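Local coordinates for putative PAS/PAC sensor protein (Nakamurella multipartita DSM 44233, PDB 6HMJ) that senses blue light through a flavin-binding light-oxygen-voltage domain and mediates RNA binding and translational regulation, probably through its ANTAR domain, at residues D55-W60 with L79-E84. Numbering follows the deposited sequence.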
# COMPACT_ATOMS: atom_id res chain seq x y z
N ASP A 55 12.44 -22.47 51.65
CA ASP A 55 12.86 -21.09 51.86
C ASP A 55 11.70 -20.18 52.24
O ASP A 55 11.93 -19.11 52.81
CB ASP A 55 13.54 -20.56 50.60
CG ASP A 55 14.71 -21.43 50.15
OD1 ASP A 55 15.26 -22.16 51.00
OD2 ASP A 55 15.07 -21.37 48.96
N ASP A 56 10.45 -20.58 51.95
CA ASP A 56 9.30 -19.78 52.32
C ASP A 56 8.76 -20.10 53.71
O ASP A 56 8.02 -19.29 54.28
CB ASP A 56 8.15 -19.98 51.32
CG ASP A 56 8.61 -19.91 49.87
OD1 ASP A 56 9.39 -19.00 49.53
OD2 ASP A 56 8.18 -20.77 49.07
N ARG A 57 9.13 -21.25 54.27
CA ARG A 57 8.48 -21.73 55.49
C ARG A 57 8.70 -20.77 56.65
O ARG A 57 7.78 -20.49 57.43
CB ARG A 57 8.99 -23.13 55.84
CG ARG A 57 8.26 -24.24 55.09
CD ARG A 57 9.11 -25.49 54.99
NE ARG A 57 8.59 -26.43 54.00
CZ ARG A 57 9.26 -27.50 53.57
NH1 ARG A 57 10.47 -27.77 54.03
NH2 ARG A 57 8.70 -28.30 52.67
N LEU A 58 9.93 -20.26 56.80
CA LEU A 58 10.24 -19.38 57.92
C LEU A 58 9.47 -18.07 57.82
O LEU A 58 8.91 -17.60 58.83
CB LEU A 58 11.75 -19.12 57.96
CG LEU A 58 12.60 -20.33 58.36
CD1 LEU A 58 14.09 -19.99 58.30
CD2 LEU A 58 12.24 -20.82 59.76
N GLU A 59 9.42 -17.46 56.64
CA GLU A 59 8.67 -16.21 56.48
C GLU A 59 7.18 -16.45 56.66
O GLU A 59 6.47 -15.60 57.21
CB GLU A 59 8.94 -15.60 55.11
CG GLU A 59 8.31 -14.23 54.91
CD GLU A 59 8.40 -13.75 53.47
OE1 GLU A 59 9.22 -14.30 52.71
OE2 GLU A 59 7.64 -12.83 53.11
N TRP A 60 6.69 -17.59 56.19
CA TRP A 60 5.27 -17.92 56.31
C TRP A 60 4.88 -18.11 57.77
O TRP A 60 3.88 -17.55 58.23
CB TRP A 60 4.97 -19.18 55.49
CG TRP A 60 3.54 -19.35 55.11
CD1 TRP A 60 2.94 -18.92 53.96
CD2 TRP A 60 2.53 -20.04 55.86
NE1 TRP A 60 1.62 -19.28 53.95
CE2 TRP A 60 1.33 -19.97 55.10
CE3 TRP A 60 2.51 -20.70 57.09
CZ2 TRP A 60 0.14 -20.52 55.55
CZ3 TRP A 60 1.32 -21.25 57.53
CH2 TRP A 60 0.15 -21.16 56.75
N LEU A 79 5.98 -20.16 47.11
CA LEU A 79 5.70 -21.13 46.06
C LEU A 79 4.79 -22.23 46.59
O LEU A 79 4.52 -22.34 47.79
CB LEU A 79 7.01 -21.75 45.55
CG LEU A 79 8.10 -20.82 45.02
CD1 LEU A 79 9.29 -21.65 44.55
CD2 LEU A 79 7.57 -19.96 43.89
N LEU A 80 4.29 -23.04 45.66
CA LEU A 80 3.54 -24.25 45.98
C LEU A 80 4.22 -25.41 45.26
O LEU A 80 4.37 -25.37 44.04
CB LEU A 80 2.07 -24.13 45.58
CG LEU A 80 1.21 -23.19 46.42
CD1 LEU A 80 -0.21 -23.13 45.87
CD2 LEU A 80 1.18 -23.59 47.88
N LEU A 81 4.62 -26.42 46.02
CA LEU A 81 5.33 -27.56 45.45
C LEU A 81 4.37 -28.54 44.79
O LEU A 81 3.35 -28.91 45.38
CB LEU A 81 6.15 -28.26 46.53
CG LEU A 81 7.06 -27.31 47.32
CD1 LEU A 81 7.76 -28.04 48.45
CD2 LEU A 81 8.07 -26.63 46.40
N THR A 82 4.70 -28.96 43.57
CA THR A 82 3.88 -29.88 42.80
C THR A 82 4.65 -31.18 42.56
O THR A 82 5.77 -31.15 42.04
CB THR A 82 3.47 -29.27 41.46
OG1 THR A 82 3.02 -27.93 41.66
CG2 THR A 82 2.37 -30.09 40.81
N ALA A 83 4.03 -32.30 42.92
CA ALA A 83 4.65 -33.61 42.75
C ALA A 83 4.98 -33.86 41.29
O ALA A 83 4.08 -33.95 40.45
CB ALA A 83 3.74 -34.70 43.30
N GLU A 84 6.27 -33.98 40.98
CA GLU A 84 6.75 -34.24 39.63
C GLU A 84 6.41 -33.10 38.67
O GLU A 84 6.17 -33.32 37.48
CB GLU A 84 6.18 -35.56 39.09
CG GLU A 84 6.50 -36.77 39.93
CD GLU A 84 6.08 -38.07 39.27
OE1 GLU A 84 5.75 -38.05 38.07
OE2 GLU A 84 6.07 -39.11 39.96
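Asp56, near the start of helix 54-70, reaches across to the edge strand 74-82 and accepts a hydrogen bond from the backbone N-H of Leu79. The Leu79 N to Asp56 OD2 distance is 3.0 Å and the bond is fairly straight, 158° at the hydrogen, although the donor approaches from above the carboxylate plane, 56° out of it. The Asp56 side chain leaves the helix toward the strand, and with CG anti to the carbonyl carbon (chi1 -47°) OD2 comes within bonding distance of Leu79 N. The same OD2 also receives a weak hydrogen bond from the backbone N of His53, just ahead of helix 54-70. Packing is closest here: CB of Leu79 lies 3.8 Å from OD2 of Asp56, and the two side chains cross at about a right angle. With an alanine in place of Asp56, the Leu79 N-H is likely to lose its carboxylate acceptor, and with it the one hydrogen bond that crosses between the two segments. The remaining, smaller part is looser, with both residues partly exposed. Arg57 NH2 comes no nearer than 4.3 Å to CD1 of Leu81, a glancing oblique contact, while its NE is hydrogen-bonded to Leu49 O in helix 45-50. Only 109 Å² is buried in all. This surface contact, distant from the flavin, joins the first turns of helix 54-70 in the N-terminal PAS domain to the outermost strand of its five-stranded antiparallel sheet; Leu79 and Leu81 rest on Pro87 of the adjoining strand 85-97, and Trp60 meets His78 edge-to-face and packs against helix 45-50.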